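Local coordinates for uncharacterized protein (Bacteroides ovatus CL02T12C04, PDB 6PTM) that probably acts as a family GH42 exo-carrageenase, hydrolysing units from the chain ends of carrageenan, a sulfated galactan of red algae, at residues 445-448 / 449-453; 492-495 / 496-500. All coordinates share one frame; numbering follows the deposited sequence.

Interaction 1 of 2, residues 445-448 / 449-453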
# COMPACT_ATOMS: atom_id res chain seq x y z
N PHE A 445 8.70 -8.84 9.78
CA PHE A 445 7.31 -8.33 9.63
C PHE A 445 6.76 -8.87 8.31
O PHE A 445 7.52 -9.40 7.48
CB PHE A 445 7.22 -6.79 9.71
CG PHE A 445 8.11 -6.04 8.75
CD1 PHE A 445 7.73 -5.81 7.44
CD2 PHE A 445 9.33 -5.54 9.16
CE1 PHE A 445 8.56 -5.15 6.55
CE2 PHE A 445 10.17 -4.89 8.27
CZ PHE A 445 9.79 -4.72 6.96
N ASP A 446 5.47 -8.67 8.11
CA ASP A 446 4.82 -9.09 6.85
C ASP A 446 5.19 -8.05 5.79
O ASP A 446 4.51 -7.02 5.73
CB ASP A 446 3.31 -9.28 7.06
CG ASP A 446 2.63 -9.68 5.75
OD1 ASP A 446 3.36 -9.92 4.77
OD2 ASP A 446 1.39 -9.72 5.74
N TRP A 447 6.24 -8.32 5.01
CA TRP A 447 6.83 -7.41 3.98
C TRP A 447 6.09 -7.50 2.63
O TRP A 447 6.49 -6.77 1.72
CB TRP A 447 8.32 -7.74 3.76
CG TRP A 447 8.56 -9.14 3.25
CD1 TRP A 447 8.25 -10.30 3.90
CD2 TRP A 447 9.05 -9.54 1.95
NE1 TRP A 447 8.56 -11.39 3.13
CE2 TRP A 447 9.07 -10.96 1.93
CE3 TRP A 447 9.52 -8.85 0.83
CZ2 TRP A 447 9.48 -11.68 0.82
CZ3 TRP A 447 9.96 -9.57 -0.26
CH2 TRP A 447 9.92 -10.96 -0.27
N VAL A 448 5.12 -8.39 2.46
CA VAL A 448 4.68 -8.84 1.11
C VAL A 448 3.84 -7.73 0.44
O VAL A 448 4.05 -7.50 -0.76
CB VAL A 448 3.93 -10.20 1.14
CG1 VAL A 448 3.38 -10.55 -0.22
CG2 VAL A 448 4.84 -11.34 1.58
N GLU A 449 2.94 -7.07 1.17
CA GLU A 449 2.10 -5.99 0.58
C GLU A 449 2.96 -4.77 0.19
O GLU A 449 2.84 -4.31 -0.98
CB GLU A 449 0.97 -5.66 1.53
CG GLU A 449 0.02 -6.82 1.69
CD GLU A 449 -1.13 -6.53 2.64
OE1 GLU A 449 -1.61 -5.36 2.66
OE2 GLU A 449 -1.49 -7.45 3.35
N ILE A 450 3.79 -4.23 1.10
CA ILE A 450 4.56 -2.97 0.80
C ILE A 450 5.73 -3.22 -0.16
O ILE A 450 6.26 -2.22 -0.69
CB ILE A 450 5.02 -2.28 2.09
CG1 ILE A 450 5.93 -3.15 2.96
CG2 ILE A 450 3.83 -1.75 2.88
CD1 ILE A 450 6.57 -2.37 4.10
N CYS A 451 6.19 -4.46 -0.35
CA CYS A 451 7.23 -4.79 -1.35
C CYS A 451 6.56 -5.34 -2.63
O CYS A 451 6.51 -4.63 -3.64
CB CYS A 451 8.27 -5.74 -0.79
SG CYS A 451 9.29 -4.98 0.50
N MET A 452 5.98 -6.52 -2.58
CA MET A 452 5.52 -7.22 -3.80
C MET A 452 4.25 -6.59 -4.36
O MET A 452 4.26 -6.33 -5.55
CB MET A 452 5.27 -8.71 -3.58
CG MET A 452 5.15 -9.42 -4.88
SD MET A 452 5.05 -11.21 -4.67
CE MET A 452 3.36 -11.40 -4.10
N ALA A 453 3.22 -6.28 -3.57
CA ALA A 453 1.98 -5.66 -4.12
C ALA A 453 2.28 -4.23 -4.65
O ALA A 453 1.77 -3.88 -5.73
CB ALA A 453 0.88 -5.65 -3.09
O HOH W 1 3.40 -5.61 3.80
O HOH W 2 -0.32 -9.70 3.64

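Interaction 2 of 2, residues 492-495 / 496-500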
# COMPACT_ATOMS: atom_id res chain seq x y z
N ASN A 492 9.72 0.61 8.14
CA ASN A 492 8.51 0.28 7.37
C ASN A 492 8.13 1.45 6.47
O ASN A 492 7.79 1.19 5.31
CB ASN A 492 7.37 -0.11 8.31
CG ASN A 492 6.88 -1.50 8.02
OD1 ASN A 492 5.77 -1.67 7.50
ND2 ASN A 492 7.70 -2.50 8.33
N TYR A 493 8.11 2.67 6.99
CA TYR A 493 7.69 3.82 6.17
C TYR A 493 8.76 4.05 5.11
O TYR A 493 8.47 4.42 3.99
CB TYR A 493 7.39 5.06 7.02
CG TYR A 493 6.00 5.04 7.59
CD1 TYR A 493 5.73 4.32 8.74
CD2 TYR A 493 4.95 5.68 6.96
CE1 TYR A 493 4.44 4.23 9.25
CE2 TYR A 493 3.66 5.63 7.49
CZ TYR A 493 3.40 4.88 8.62
OH TYR A 493 2.15 4.79 9.15
N TRP A 494 10.01 3.83 5.49
CA TRP A 494 11.14 4.04 4.55
C TRP A 494 11.00 3.03 3.40
O TRP A 494 11.07 3.41 2.20
CB TRP A 494 12.47 3.92 5.31
CG TRP A 494 13.64 4.29 4.45
CD1 TRP A 494 14.24 3.51 3.52
CD2 TRP A 494 14.31 5.55 4.42
NE1 TRP A 494 15.25 4.19 2.91
CE2 TRP A 494 15.33 5.45 3.45
CE3 TRP A 494 14.17 6.74 5.12
CZ2 TRP A 494 16.17 6.50 3.15
CZ3 TRP A 494 15.00 7.79 4.84
CH2 TRP A 494 15.98 7.68 3.86
N LEU A 495 10.86 1.75 3.75
CA LEU A 495 10.80 0.67 2.75
C LEU A 495 9.59 0.89 1.83
O LEU A 495 9.75 0.85 0.59
CB LEU A 495 10.76 -0.67 3.50
CG LEU A 495 10.64 -1.92 2.64
CD1 LEU A 495 11.87 -2.11 1.78
CD2 LEU A 495 10.36 -3.13 3.53
N ALA A 496 8.41 1.16 2.40
CA ALA A 496 7.19 1.38 1.61
C ALA A 496 7.42 2.54 0.63
O ALA A 496 7.00 2.44 -0.57
CB ALA A 496 6.01 1.64 2.51
N THR A 497 8.13 3.58 1.08
CA THR A 497 8.40 4.76 0.24
C THR A 497 9.37 4.39 -0.89
O THR A 497 9.13 4.81 -2.04
CB THR A 497 8.89 5.95 1.07
OG1 THR A 497 7.89 6.19 2.07
CG2 THR A 497 9.06 7.14 0.15
N ILE A 498 10.39 3.58 -0.60
CA ILE A 498 11.29 3.08 -1.67
C ILE A 498 10.46 2.37 -2.76
O ILE A 498 10.80 2.51 -3.96
CB ILE A 498 12.40 2.19 -1.08
CG1 ILE A 498 13.39 3.03 -0.25
CG2 ILE A 498 13.08 1.38 -2.19
CD1 ILE A 498 14.20 4.03 -1.02
N HIS A 499 9.39 1.66 -2.39
CA HIS A 499 8.57 0.86 -3.33
C HIS A 499 7.41 1.69 -3.91
O HIS A 499 6.55 1.08 -4.58
CB HIS A 499 8.14 -0.41 -2.62
CG HIS A 499 9.26 -1.41 -2.43
ND1 HIS A 499 9.38 -2.54 -3.24
CD2 HIS A 499 10.29 -1.45 -1.56
CE1 HIS A 499 10.42 -3.25 -2.85
NE2 HIS A 499 11.01 -2.59 -1.80
N GLY A 500 7.32 2.99 -3.63
CA GLY A 500 6.39 3.89 -4.35
C GLY A 500 5.48 4.72 -3.47
O GLY A 500 4.85 5.63 -3.99

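Interaction 1 of 2, residues 445-448 / 449-453
W447 and C451 make the close-packed side of this helix start: the ring atom CE3 of W447 lies 3.7 Å from C451 CB, and C451 SG sits at the rim of the six-membered ring, near its plane, a cysteine sulfur-aromatic contact. W447 holds its ring there by placing CG between its backbone N and carbonyl carbon (chi1 62°), while its carbonyl O accepts from C451 N at 3.1 Å. Next to it V448 and M452 run side by side, V448 CG1 4.0 Å from M452 CE, in a layer that Y587 and L584 of helix 579-590 help cover. V448 O takes a weak bond from M452 N and a straighter one from A453 N (3.2 Å, 156°), which marks a wider pi-type turn. The other side is looser and wet. D446 caps the helix start, its OD1 accepting from V448 N at 3.3 Å from above the carboxylate plane. One water donates to D446 O and accepts from I450 N; a second donates to both D446 OD2 and E449 OE2, which stand 4.4 Å apart. OE1 of E449 is held by the backbone N of S426. Two carboxylates so close probably raise each other's proton affinity, an effect that the shared water and the cap's N-H would likely moderate.

Interaction 2 of 2, residues 492-495 / 496-500
W494 and I498, one helical turn apart, cross obliquely, with the pyrrole side of the indole against the isoleucine: NE1 of W494 is 3.8 Å from I498 CG1. With CG opposite the backbone N (chi1 -173°), the indole reaches out beside the helix, and its NE1 hydrogen-bonds N722. L495 and H499 instead lie side by side and point the same way, L495 CD1 coming within 3.7 Å of H499 NE2. The imidazole turns an edge to the backbone, its CD2 3.2 Å from L495 O, which lies near the plane of the ring. Both ring nitrogens are engaged, ND1 with D455 and NE2 with E708, which fixes the ring's rotation. These turns close helix 486-498, the crossover helix of the beta-alpha-beta unit between strands 466-471 and 503-506, and G500 ends it in a Schellman motif with positive phi (128°). A496 N to N492 O and I498 N to W494 O continue the regular helical bonding. T497 bends its hydroxyl back along the helix: OG1 lies opposite its own carbonyl carbon and donates to Y493 O at 2.7 Å, while T497 N reaches the same oxygen at 3.0 Å from the other face of the carbonyl plane. A valine in place of T497 would probably cost Y493 O its hydroxyl donor and leave the new side chain without the bond that fixes chi1 here. Beyond this turn, L547 of helix 534-549 and I554 of helix 551-559 cover both W494 and T497, and F557 touches I498.

Interactions 1 and 2 follow in series along the chain, the first at the start of helix 448-460 and the second at the end of helix 486-498, with strand 466-471 between them. Their centres lie about 10 Å apart, and each is about 9 Å from the centre of the chain. The helices touch where I450 O meets H499 CB at 3.3 Å, and the loop ahead of helix 448-460 joins in, F445 CE1 lying 3.3 Å from N492 ND2. Both belong to the beta-galactosidase-like region, in the part where strands 421-423, 466-471 and 503-506 run parallel, consistent with the TIM-barrel catalytic domain of GH42 enzymes. Each contact shapes one helix end, and the two ends pack side by side in this domain.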